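Phenol hydroxylase component phN (Pseudomonas stutzeri, PDB 3U52) probably forms the di-iron subunit of a multicomponent phenol hydroxylase, in which dioxygen would be used to add a hydroxyl group to phenol. Local coordinates at residues T337-Y340 with A345-F348; L97-S102 with V169-V174; N393-L398 with G465-V470. One frame throughout, in Å; residues are numbered along the deposited sequence.

Along the chain contact 2 comes first, between 97-102 and 169-174. Contact 1 follows within 337-348, and contact 3 joins 393-398 to 465-470. The centres of contacts 1 and 2 lie about 10 Å apart, and the two touch: the loop 345-348 makes probable hydrogen bonds to W170 and Y171. Contact 3 is about 13 Å from contact 1 and about 17 Å from contact 2, centre to centre, and touches neither. Contact 2 lies nearest the centre of the chain, on helices 94-103 and 173-184. Contacts 1 and 3 lie further out from that centre. All three hold residues of xenon sites, so xenon-binding spots recur in this part of the fold.

Contact 1: T337-Y340 with A345-F348; sequences TTFY and ATNF
The rings of F339 and F348 meet obliquely, with their centroids 5.5 Å apart and their planes turned by 43°. CZ of F348 makes the closest approach, 3.5 Å from CD2 of F339. CZ of F348 also lies 3.8 Å from CE2 of F339, so the CZ corner of F348 comes obliquely against the CD2-CE2 bond of F339. At the edge of the F339 ring, near its plane, sits the methyl of T346, with CG2 4.1 Å from CD2 of F339. Y171 adds an edge-to-face partner to each of the two rings, and W170 meets the F339 ring as well.

F339 comes from helix 331-342, and its side chain points from the helix toward the loop. F348 and T346 stand on that loop, which turns back after the helix ends. In F348, CG sits between the backbone N and the carbonyl carbon (chi1 64°), and the ring swings back toward the helix. T346 has its OG1 in the same kind of position. This leaves CG2 to face F339 while the hydroxyl turns to its own loop. OG1 of T346 donates to O of F348 at 2.9 Å, in the carbonyl plane and on a lone pair. The bond spans two residues and ties the loop to itself beside the rings.

F339 also lines a xenon site with I404 and P405. The same ring touches both the loop and that xenon. M278 of helix 254-283 packs on F339, and M283 of the same helix packs on F348.

No hydrogen bond crosses between the two segments. Between them the contact is made by carbon atoms, while the hydroxyl of T346 finds its acceptor inside the loop and keeps its methyl for the buried apolar side.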
ATOM      1  N   THR A 337     -28.945  -5.960  26.639  1.00 16.61           N
ATOM      2  CA  THR A 337     -29.388  -6.607  27.898  1.00 19.29           C
ATOM      3  C   THR A 337     -29.510  -8.199  27.840  1.00 17.42           C
ATOM      4  O   THR A 337     -29.100  -8.925  28.791  1.00 15.21           O
ATOM      5  CB  THR A 337     -30.575  -5.690  28.382  1.00 20.39           C
ATOM      6  OG1 THR A 337     -30.220  -4.880  29.511  1.00 28.12           O
ATOM      7  CG2 THR A 337     -31.864  -6.228  28.365  1.00 22.28           C
ATOM      8  N   THR A 338     -29.950  -8.734  26.713  1.00 16.19           N
ATOM      9  CA  THR A 338     -29.918 -10.168  26.429  1.00 17.53           C
ATOM     10  C   THR A 338     -28.502 -10.716  26.409  1.00 17.72           C
ATOM     11  O   THR A 338     -28.213 -11.727  27.067  1.00 17.47           O
ATOM     12  CB  THR A 338     -30.589 -10.430  25.072  1.00 17.68           C
ATOM     13  OG1 THR A 338     -31.958 -10.020  25.215  1.00 19.00           O
ATOM     14  CG2 THR A 338     -30.512 -11.901  24.646  1.00 16.71           C
ATOM     15  N   PHE A 339     -27.605 -10.057  25.667  1.00 18.00           N
ATOM     16  CA  PHE A 339     -26.241 -10.546  25.546  1.00 18.59           C
ATOM     17  C   PHE A 339     -25.494 -10.381  26.853  1.00 18.16           C
ATOM     18  O   PHE A 339     -24.694 -11.253  27.230  1.00 18.66           O
ATOM     19  CB  PHE A 339     -25.508  -9.898  24.374  1.00 19.53           C
ATOM     20  CG  PHE A 339     -25.842 -10.543  23.029  1.00 22.04           C
ATOM     21  CD1 PHE A 339     -26.763  -9.975  22.173  1.00 24.46           C
ATOM     22  CD2 PHE A 339     -25.253 -11.735  22.667  1.00 24.53           C
ATOM     23  CE1 PHE A 339     -27.045 -10.550  20.933  1.00 28.25           C
ATOM     24  CE2 PHE A 339     -25.504 -12.315  21.425  1.00 26.58           C
ATOM     25  CZ  PHE A 339     -26.430 -11.733  20.567  1.00 27.31           C
ATOM     26  N   TYR A 340     -25.769  -9.304  27.567  1.00 16.75           N
ATOM     27  CA  TYR A 340     -25.157  -9.094  28.908  1.00 17.32           C
ATOM     28  C   TYR A 340     -25.363 -10.329  29.844  1.00 17.67           C
ATOM     29  O   TYR A 340     -24.408 -10.836  30.437  1.00 19.22           O
ATOM     30  CB  TYR A 340     -25.741  -7.806  29.541  1.00 17.57           C
ATOM     31  CG  TYR A 340     -25.180  -7.434  30.873  1.00 17.04           C
ATOM     32  CD1 TYR A 340     -25.704  -7.979  32.047  1.00 18.78           C
ATOM     33  CD2 TYR A 340     -24.120  -6.568  30.966  1.00 17.15           C
ATOM     34  CE1 TYR A 340     -25.179  -7.656  33.302  1.00 21.04           C
ATOM     35  CE2 TYR A 340     -23.599  -6.207  32.232  1.00 19.78           C
ATOM     36  CZ  TYR A 340     -24.123  -6.775  33.375  1.00 19.72           C
ATOM     37  OH  TYR A 340     -23.582  -6.417  34.576  1.00 20.20           O
ATOM     38  N   ALA A 345     -21.707 -17.433  27.766  1.00 22.62           N
ATOM     39  CA  ALA A 345     -21.814 -18.398  26.686  1.00 24.09           C
ATOM     40  C   ALA A 345     -21.639 -17.795  25.297  1.00 23.74           C
ATOM     41  O   ALA A 345     -22.181 -18.326  24.335  1.00 25.15           O
ATOM     42  CB  ALA A 345     -23.142 -19.102  26.750  1.00 24.74           C
ATOM     43  N   THR A 346     -20.910 -16.687  25.206  1.00 24.04           N
ATOM     44  CA  THR A 346     -20.580 -16.019  23.929  1.00 22.65           C
ATOM     45  C   THR A 346     -19.042 -15.829  23.845  1.00 21.96           C
ATOM     46  O   THR A 346     -18.338 -15.932  24.839  1.00 20.40           O
ATOM     47  CB  THR A 346     -21.248 -14.603  23.813  1.00 22.04           C
ATOM     48  OG1 THR A 346     -20.728 -13.773  24.871  1.00 25.78           O
ATOM     49  CG2 THR A 346     -22.796 -14.683  23.965  1.00 24.01           C
ATOM     50  N   ASN A 347     -18.542 -15.539  22.643  1.00 20.33           N
ATOM     51  CA  ASN A 347     -17.116 -15.387  22.383  1.00 20.89           C
ATOM     52  C   ASN A 347     -16.731 -13.911  22.376  1.00 21.83           C
ATOM     53  O   ASN A 347     -15.696 -13.542  21.824  1.00 24.66           O
ATOM     54  CB  ASN A 347     -16.771 -16.029  21.016  1.00 21.36           C
ATOM     55  CG  ASN A 347     -17.487 -15.351  19.849  1.00 23.69           C
ATOM     56  OD1 ASN A 347     -18.717 -15.212  19.843  1.00 26.80           O
ATOM     57  ND2 ASN A 347     -16.714 -14.953  18.819  1.00 27.95           N
ATOM     58  N   PHE A 348     -17.585 -13.059  22.935  1.00 20.93           N
ATOM     59  CA  PHE A 348     -17.296 -11.651  23.160  1.00 21.25           C
ATOM     60  C   PHE A 348     -17.776 -11.197  24.540  1.00 20.75           C
ATOM     61  O   PHE A 348     -18.629 -11.834  25.165  1.00 20.09           O
ATOM     62  CB  PHE A 348     -17.790 -10.708  22.029  1.00 21.16           C
ATOM     63  CG  PHE A 348     -19.300 -10.675  21.847  1.00 22.70           C
ATOM     64  CD1 PHE A 348     -20.093  -9.855  22.640  1.00 20.25           C
ATOM     65  CD2 PHE A 348     -19.912 -11.507  20.932  1.00 24.22           C
ATOM     66  CE1 PHE A 348     -21.519  -9.829  22.464  1.00 26.36           C
ATOM     67  CE2 PHE A 348     -21.304 -11.513  20.742  1.00 25.77           C
ATOM     68  CZ  PHE A 348     -22.119 -10.678  21.501  1.00 27.80           C
TER

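Contact 2: L97-S102 with V169-V174; sequences LKLFIS and VWYLSV. With XE (xenon), chain R.
S102 and L172 bring the backbones closest, with their CA atoms 7.3 Å apart. Segment 97-102 lies in helix 94-103. In 169-174 the chain takes helical angles from W170 on and runs into helix 173-184. O of S102 meets the methyl CD2 of L172 at 3.5 Å, and H166 supplies a hydrogen bond to the same oxygen. CB of S102 packs on CD1 of L172 at 3.8 Å.

OG of S102 turns back to its own helix and donates to O of K98 at 2.6 Å, tilted 25° from the carbonyl plane. The backbone N of S102 reaches that oxygen from the opposite face of the plane. Both segments belong to the helical hydroxylase fold of the methane, phenol and alkene hydroxylase family. Helix 94-103 packs on helix 125-155, which carries the iron ligands E138 and H141.

CD1 of L99 meets CE1 of Y171 obliquely at 3.8 Å. The Y171 hydroxyl is hydrogen-bonded to OD1 of N347. CG of L172 lies over one face of the Y171 ring, toward the rim.

CB of Y171 lies over one face of the W170 indole, and a xenon sits over the centre of the other, 3.7 Å from CD2 of W170. With an alanine in place of W170, O of A345 would probably lose its hydrogen bond from NE1, and the xenon would lose its flat support. P396 and Y342 complete that xenon site.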
ATOM      1  N   LEU A  97     -15.532  -6.632  16.385  1.00 22.28           N
ATOM      2  CA  LEU A  97     -14.834  -7.485  15.388  1.00 22.56           C
ATOM      3  C   LEU A  97     -14.996  -8.994  15.629  1.00 22.81           C
ATOM      4  O   LEU A  97     -14.949  -9.807  14.673  1.00 22.35           O
ATOM      5  CB  LEU A  97     -13.349  -7.081  15.257  1.00 23.25           C
ATOM      6  CG  LEU A  97     -13.040  -5.585  14.966  1.00 25.17           C
ATOM      7  CD1 LEU A  97     -11.517  -5.324  14.952  1.00 24.42           C
ATOM      8  CD2 LEU A  97     -13.695  -5.051  13.669  1.00 27.61           C
ATOM      9  N   LYS A  98     -15.153  -9.383  16.907  1.00 21.56           N
ATOM     10  CA  LYS A  98     -15.449 -10.814  17.268  1.00 21.49           C
ATOM     11  C   LYS A  98     -16.797 -11.213  16.691  1.00 22.64           C
ATOM     12  O   LYS A  98     -16.928 -12.266  16.082  1.00 21.78           O
ATOM     13  CB  LYS A  98     -15.464 -10.985  18.780  1.00 20.45           C
ATOM     14  CG  LYS A  98     -14.156 -10.527  19.427  1.00 19.02           C
ATOM     15  CD  LYS A  98     -14.232 -10.468  20.937  1.00 19.90           C
ATOM     16  CE  LYS A  98     -13.041  -9.652  21.516  1.00 20.23           C
ATOM     17  NZ  LYS A  98     -12.953  -9.844  22.995  1.00 25.49           N
ATOM     18  N   LEU A  99     -17.772 -10.323  16.838  1.00 22.93           N
ATOM     19  CA  LEU A  99     -19.083 -10.447  16.211  1.00 25.65           C
ATOM     20  C   LEU A  99     -19.000 -10.490  14.674  1.00 25.32           C
ATOM     21  O   LEU A  99     -19.632 -11.320  14.019  1.00 25.69           O
ATOM     22  CB  LEU A  99     -19.958  -9.280  16.686  1.00 25.77           C
ATOM     23  CG  LEU A  99     -21.469  -9.121  16.509  1.00 31.82           C
ATOM     24  CD1 LEU A  99     -22.294 -10.412  16.794  1.00 32.64           C
ATOM     25  CD2 LEU A  99     -21.938  -7.998  17.467  1.00 35.45           C
ATOM     26  N   PHE A 100     -18.226  -9.602  14.098  1.00 25.20           N
ATOM     27  CA  PHE A 100     -18.040  -9.596  12.659  1.00 26.26           C
ATOM     28  C   PHE A 100     -17.421 -10.872  12.089  1.00 26.22           C
ATOM     29  O   PHE A 100     -17.980 -11.439  11.154  1.00 26.54           O
ATOM     30  CB  PHE A 100     -17.204  -8.402  12.231  1.00 27.83           C
ATOM     31  CG  PHE A 100     -17.187  -8.184  10.725  1.00 32.41           C
ATOM     32  CD1 PHE A 100     -16.162  -8.722   9.944  1.00 33.54           C
ATOM     33  CD2 PHE A 100     -18.192  -7.448  10.095  1.00 36.60           C
ATOM     34  CE1 PHE A 100     -16.155  -8.537   8.576  1.00 33.46           C
ATOM     35  CE2 PHE A 100     -18.180  -7.253   8.692  1.00 36.81           C
ATOM     36  CZ  PHE A 100     -17.173  -7.803   7.941  1.00 32.95           C
ATOM     37  N   ILE A 101     -16.281 -11.311  12.626  1.00 24.08           N
ATOM     38  CA  ILE A 101     -15.586 -12.501  12.103  1.00 23.19           C
ATOM     39  C   ILE A 101     -16.336 -13.833  12.292  1.00 23.63           C
ATOM     40  O   ILE A 101     -16.144 -14.775  11.504  1.00 21.51           O
ATOM     41  CB  ILE A 101     -14.155 -12.615  12.664  1.00 23.74           C
ATOM     42  CG1 ILE A 101     -13.293 -13.505  11.757  1.00 24.92           C
ATOM     43  CG2 ILE A 101     -14.176 -13.157  14.135  1.00 24.69           C
ATOM     44  CD1 ILE A 101     -11.810 -13.537  12.119  1.00 28.47           C
ATOM     45  N   SER A 102     -17.174 -13.928  13.336  1.00 22.87           N
ATOM     46  CA  SER A 102     -17.900 -15.152  13.599  1.00 23.70           C
ATOM     47  C   SER A 102     -19.334 -15.145  13.033  1.00 24.36           C
ATOM     48  O   SER A 102     -19.915 -16.222  12.763  1.00 22.55           O
ATOM     49  CB  SER A 102     -17.858 -15.468  15.089  1.00 24.18           C
ATOM     50  OG  SER A 102     -18.388 -14.403  15.818  1.00 27.04           O
ATOM     51  N   VAL A 169     -22.468 -22.160  17.833  1.00 22.30           N
ATOM     52  CA  VAL A 169     -22.835 -21.229  18.899  1.00 23.04           C
ATOM     53  C   VAL A 169     -24.244 -20.682  18.783  1.00 22.56           C
ATOM     54  O   VAL A 169     -24.679 -20.267  17.716  1.00 21.94           O
ATOM     55  CB  VAL A 169     -21.822 -20.043  19.020  1.00 22.61           C
ATOM     56  CG1 VAL A 169     -22.280 -19.055  20.057  1.00 24.29           C
ATOM     57  CG2 VAL A 169     -20.426 -20.545  19.394  1.00 22.84           C
ATOM     58  N   TRP A 170     -24.929 -20.635  19.924  1.00 21.83           N
ATOM     59  CA  TRP A 170     -26.334 -20.281  19.969  1.00 22.51           C
ATOM     60  C   TRP A 170     -26.676 -19.052  19.130  1.00 22.01           C
ATOM     61  O   TRP A 170     -27.480 -19.154  18.207  1.00 21.65           O
ATOM     62  CB  TRP A 170     -26.860 -20.219  21.444  1.00 22.77           C
ATOM     63  CG  TRP A 170     -26.280 -19.085  22.266  1.00 25.29           C
ATOM     64  CD1 TRP A 170     -25.065 -19.065  22.928  1.00 23.54           C
ATOM     65  CD2 TRP A 170     -26.898 -17.803  22.509  1.00 26.54           C
ATOM     66  NE1 TRP A 170     -24.871 -17.824  23.534  1.00 23.59           N
ATOM     67  CE2 TRP A 170     -25.980 -17.032  23.298  1.00 27.23           C
ATOM     68  CE3 TRP A 170     -28.113 -17.204  22.102  1.00 28.54           C
ATOM     69  CZ2 TRP A 170     -26.272 -15.697  23.707  1.00 23.86           C
ATOM     70  CZ3 TRP A 170     -28.403 -15.863  22.529  1.00 23.06           C
ATOM     71  CH2 TRP A 170     -27.499 -15.145  23.332  1.00 22.23           C
ATOM     72  N   TYR A 171     -26.044 -17.906  19.387  1.00 20.83           N
ATOM     73  CA  TYR A 171     -26.487 -16.644  18.759  1.00 20.41           C
ATOM     74  C   TYR A 171     -26.084 -16.534  17.252  1.00 19.74           C
ATOM     75  O   TYR A 171     -26.678 -15.806  16.471  1.00 18.92           O
ATOM     76  CB  TYR A 171     -25.962 -15.455  19.601  1.00 21.18           C
ATOM     77  CG  TYR A 171     -24.485 -15.130  19.364  1.00 22.75           C
ATOM     78  CD1 TYR A 171     -24.134 -14.242  18.346  1.00 25.59           C
ATOM     79  CD2 TYR A 171     -23.473 -15.694  20.130  1.00 21.61           C
ATOM     80  CE1 TYR A 171     -22.839 -13.939  18.080  1.00 26.49           C
ATOM     81  CE2 TYR A 171     -22.136 -15.395  19.874  1.00 24.29           C
ATOM     82  CZ  TYR A 171     -21.840 -14.498  18.820  1.00 27.02           C
ATOM     83  OH  TYR A 171     -20.571 -14.122  18.428  1.00 26.34           O
ATOM     84  N   LEU A 172     -25.045 -17.265  16.865  1.00 19.21           N
ATOM     85  CA  LEU A 172     -24.627 -17.360  15.454  1.00 17.77           C
ATOM     86  C   LEU A 172     -25.550 -18.221  14.589  1.00 18.64           C
ATOM     87  O   LEU A 172     -25.454 -18.175  13.358  1.00 16.88           O
ATOM     88  CB  LEU A 172     -23.172 -17.902  15.372  1.00 18.35           C
ATOM     89  CG  LEU A 172     -22.200 -16.958  16.114  1.00 18.23           C
ATOM     90  CD1 LEU A 172     -20.801 -17.564  16.233  1.00 18.85           C
ATOM     91  CD2 LEU A 172     -22.142 -15.631  15.339  1.00 15.76           C
ATOM     92  N   SER A 173     -26.457 -18.987  15.195  1.00 17.93           N
ATOM     93  CA  SER A 173     -27.515 -19.603  14.372  1.00 19.39           C
ATOM     94  C   SER A 173     -28.474 -18.583  13.700  1.00 18.68           C
ATOM     95  O   SER A 173     -29.144 -18.932  12.729  1.00 18.60           O
ATOM     96  CB  SER A 173     -28.314 -20.660  15.149  1.00 19.38           C
ATOM     97  OG  SER A 173     -29.356 -20.003  15.930  1.00 22.01           O
ATOM     98  N   VAL A 174     -28.557 -17.349  14.233  1.00 18.66           N
ATOM     99  CA  VAL A 174     -29.296 -16.233  13.599  1.00 18.24           C
ATOM    100  C   VAL A 174     -28.762 -15.907  12.198  1.00 18.44           C
ATOM    101  O   VAL A 174     -29.509 -16.064  11.210  1.00 18.61           O
ATOM    102  CB  VAL A 174     -29.344 -14.992  14.524  1.00 17.85           C
ATOM    103  CG1 VAL A 174     -30.219 -13.944  13.975  1.00 20.24           C
ATOM    104  CG2 VAL A 174     -29.790 -15.404  15.965  1.00 17.69           C
TER
HETATM  105 XE    XE R 523     -27.910 -18.823  25.891  1.00 32.36          XE

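Contact 3: N393-L398 with G465-V470; sequences NTLPQL and GDLETV. With XE (xenon), chain T.
A xenon site built from Q344, N392, N393, L395 and L467 forms the heart of this contact. The loop 393-398 supplies one wall, and the first turn of helix 467-474 supplies another. L395 and L467 reach toward each other tip to tip, with CG of L395 4.0 Å from CD1 of L467. The xenon nests beside this meeting point. The xenon lies 3.9 Å from CD2 of L395 and equally far from CD1 of L467. The backbone of N393 closes in as well, with its C atom 3.9 Å from the xenon. O of N393 comes within 4.4 Å of CD1 of L467.

Both leucines hold CG anti to the carbonyl carbon, with chi1 of -67° in L395 and -51° in L467. Each branched end is thereby carried out from its own backbone toward the other. I457 packs on L467 and Y458 on L395, both from helix 453-458.

D466 stands at the N-cap of the helix that carries L467. OD1 of D466 accepts from OG1 of T469 at 2.7 Å, on the syn side and 18° out of the carboxylate plane. The backbone N of V470 bonds to O of D466 at 3.3 Å. These bonds fix the first turn just where L467 leaves it. The backbones of L395 and Q397 hydrogen-bond to the chain of another protein. The loop then runs on to C399, a ligand of the zinc ion.

The pocket is of mixed lining, with two leucines and the amide residues Q344, N392 and N393, and lies at a partly buried place where N393 is exposed. The two segments share no hydrogen bond, and their joint rests mainly on the leucine carbons. Such a surface would hold xenon by dispersion forces.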
ATOM      1  N   ASN A 393     -28.458 -18.222  34.167  1.00 23.40           N
ATOM      2  CA  ASN A 393     -28.091 -19.628  33.960  1.00 24.46           C
ATOM      3  C   ASN A 393     -29.196 -20.550  33.441  1.00 24.45           C
ATOM      4  O   ASN A 393     -29.002 -21.766  33.329  1.00 25.36           O
ATOM      5  CB  ASN A 393     -27.362 -20.195  35.185  1.00 24.71           C
ATOM      6  CG  ASN A 393     -25.942 -19.646  35.329  1.00 27.44           C
ATOM      7  OD1 ASN A 393     -25.602 -19.071  36.350  1.00 35.21           O
ATOM      8  ND2 ASN A 393     -25.108 -19.836  34.306  1.00 29.60           N
ATOM      9  N   THR A 394     -30.309 -19.979  33.022  1.00 23.65           N
ATOM     10  CA  THR A 394     -31.354 -20.787  32.407  1.00 23.45           C
ATOM     11  C   THR A 394     -31.468 -20.455  30.935  1.00 22.61           C
ATOM     12  O   THR A 394     -31.503 -19.293  30.573  1.00 23.53           O
ATOM     13  CB  THR A 394     -32.773 -20.565  33.075  1.00 22.79           C
ATOM     14  OG1 THR A 394     -32.691 -20.699  34.510  1.00 27.00           O
ATOM     15  CG2 THR A 394     -33.780 -21.550  32.500  1.00 21.30           C
ATOM     16  N   LEU A 395     -31.549 -21.489  30.095  1.00 22.45           N
ATOM     17  CA  LEU A 395     -31.654 -21.324  28.650  1.00 22.40           C
ATOM     18  C   LEU A 395     -33.001 -20.651  28.229  1.00 22.60           C
ATOM     19  O   LEU A 395     -34.061 -20.915  28.830  1.00 22.29           O
ATOM     20  CB  LEU A 395     -31.508 -22.685  27.935  1.00 22.38           C
ATOM     21  CG  LEU A 395     -30.154 -23.415  27.991  1.00 23.51           C
ATOM     22  CD1 LEU A 395     -30.268 -24.796  27.360  1.00 25.36           C
ATOM     23  CD2 LEU A 395     -29.117 -22.631  27.256  1.00 28.64           C
ATOM     24  N   PRO A 396     -32.961 -19.803  27.189  1.00 21.73           N
ATOM     25  CA  PRO A 396     -34.184 -19.121  26.708  1.00 21.39           C
ATOM     26  C   PRO A 396     -34.962 -19.838  25.606  1.00 20.57           C
ATOM     27  O   PRO A 396     -34.422 -20.677  24.887  1.00 19.67           O
ATOM     28  CB  PRO A 396     -33.619 -17.832  26.156  1.00 20.30           C
ATOM     29  CG  PRO A 396     -32.340 -18.258  25.524  1.00 21.96           C
ATOM     30  CD  PRO A 396     -31.768 -19.310  26.465  1.00 22.29           C
ATOM     31  N   GLN A 397     -36.235 -19.483  25.472  1.00 21.14           N
ATOM     32  CA  GLN A 397     -37.027 -19.826  24.305  1.00 20.71           C
ATOM     33  C   GLN A 397     -36.453 -19.091  23.089  1.00 20.89           C
ATOM     34  O   GLN A 397     -36.124 -17.898  23.182  1.00 21.19           O
ATOM     35  CB  GLN A 397     -38.465 -19.358  24.540  1.00 21.23           C
ATOM     36  CG  GLN A 397     -39.443 -19.744  23.407  1.00 21.21           C
ATOM     37  CD  GLN A 397     -40.828 -19.228  23.715  1.00 26.49           C
ATOM     38  OE1 GLN A 397     -41.097 -18.035  23.613  1.00 26.87           O
ATOM     39  NE2 GLN A 397     -41.704 -20.118  24.109  1.00 23.43           N
ATOM     40  N   LEU A 398     -36.320 -19.803  21.967  1.00 20.05           N
ATOM     41  CA  LEU A 398     -35.872 -19.252  20.704  1.00 19.56           C
ATOM     42  C   LEU A 398     -37.044 -19.233  19.724  1.00 20.90           C
ATOM     43  O   LEU A 398     -37.921 -20.132  19.781  1.00 21.81           O
ATOM     44  CB  LEU A 398     -34.751 -20.142  20.115  1.00 19.43           C
ATOM     45  CG  LEU A 398     -33.456 -20.300  20.923  1.00 17.19           C
ATOM     46  CD1 LEU A 398     -32.439 -21.056  20.058  1.00 16.56           C
ATOM     47  CD2 LEU A 398     -32.921 -18.928  21.337  1.00 17.46           C
ATOM     48  N   GLY A 465     -23.982 -31.989  28.442  1.00 48.35           N
ATOM     49  CA  GLY A 465     -25.269 -31.751  29.086  1.00 48.70           C
ATOM     50  C   GLY A 465     -25.187 -30.522  29.972  1.00 49.05           C
ATOM     51  O   GLY A 465     -26.132 -29.706  29.986  1.00 49.91           O
ATOM     52  N   ASP A 466     -24.070 -30.383  30.705  1.00 47.83           N
ATOM     53  CA  ASP A 466     -23.842 -29.179  31.489  1.00 47.13           C
ATOM     54  C   ASP A 466     -23.163 -28.068  30.666  1.00 45.47           C
ATOM     55  O   ASP A 466     -22.401 -28.333  29.731  1.00 44.70           O
ATOM     56  CB  ASP A 466     -23.132 -29.458  32.824  1.00 48.51           C
ATOM     57  CG  ASP A 466     -21.633 -29.689  32.678  1.00 51.83           C
ATOM     58  OD1 ASP A 466     -21.221 -30.261  31.653  1.00 56.73           O
ATOM     59  OD2 ASP A 466     -20.870 -29.322  33.606  1.00 54.38           O
ATOM     60  N   LEU A 467     -23.454 -26.822  31.011  1.00 43.15           N
ATOM     61  CA  LEU A 467     -23.224 -25.766  30.055  1.00 40.90           C
ATOM     62  C   LEU A 467     -21.734 -25.383  29.939  1.00 39.39           C
ATOM     63  O   LEU A 467     -21.270 -25.012  28.886  1.00 37.16           O
ATOM     64  CB  LEU A 467     -24.330 -24.666  30.122  1.00 41.18           C
ATOM     65  CG  LEU A 467     -25.809 -25.274  30.048  1.00 40.73           C
ATOM     66  CD1 LEU A 467     -26.962 -24.269  30.289  1.00 42.62           C
ATOM     67  CD2 LEU A 467     -26.190 -26.111  28.843  1.00 30.44           C
ATOM     68  N   GLU A 468     -20.963 -25.639  30.994  1.00 37.74           N
ATOM     69  CA  GLU A 468     -19.513 -25.469  30.935  1.00 37.23           C
ATOM     70  C   GLU A 468     -18.886 -26.342  29.838  1.00 34.84           C
ATOM     71  O   GLU A 468     -18.047 -25.891  29.074  1.00 33.70           O
ATOM     72  CB  GLU A 468     -18.898 -25.764  32.302  1.00 38.46           C
ATOM     73  CG  GLU A 468     -17.545 -25.090  32.576  1.00 43.43           C
ATOM     74  CD  GLU A 468     -17.248 -24.891  34.091  1.00 50.47           C
ATOM     75  OE1 GLU A 468     -16.395 -24.021  34.430  1.00 52.42           O
ATOM     76  OE2 GLU A 468     -17.865 -25.589  34.943  1.00 51.48           O
ATOM     77  N   THR A 469     -19.331 -27.587  29.729  1.00 33.44           N
ATOM     78  CA  THR A 469     -18.813 -28.500  28.717  1.00 31.36           C
ATOM     79  C   THR A 469     -19.253 -28.101  27.299  1.00 29.65           C
ATOM     80  O   THR A 469     -18.484 -28.234  26.358  1.00 27.95           O
ATOM     81  CB  THR A 469     -19.261 -29.947  29.016  1.00 31.78           C
ATOM     82  OG1 THR A 469     -18.828 -30.302  30.347  1.00 34.96           O
ATOM     83  CG2 THR A 469     -18.697 -30.931  28.006  1.00 30.78           C
ATOM     84  N   VAL A 470     -20.499 -27.659  27.146  1.00 28.02           N
ATOM     85  CA  VAL A 470     -20.966 -27.163  25.847  1.00 26.20           C
ATOM     86  C   VAL A 470     -20.110 -25.955  25.444  1.00 24.89           C
ATOM     87  O   VAL A 470     -19.571 -25.917  24.349  1.00 24.46           O
ATOM     88  CB  VAL A 470     -22.472 -26.834  25.840  1.00 27.27           C
ATOM     89  CG1 VAL A 470     -22.914 -26.313  24.481  1.00 25.44           C
ATOM     90  CG2 VAL A 470     -23.316 -28.073  26.226  1.00 27.60           C
TER
HETATM   91 XE    XE T 525     -27.448 -20.421  29.960  1.00 40.56          XE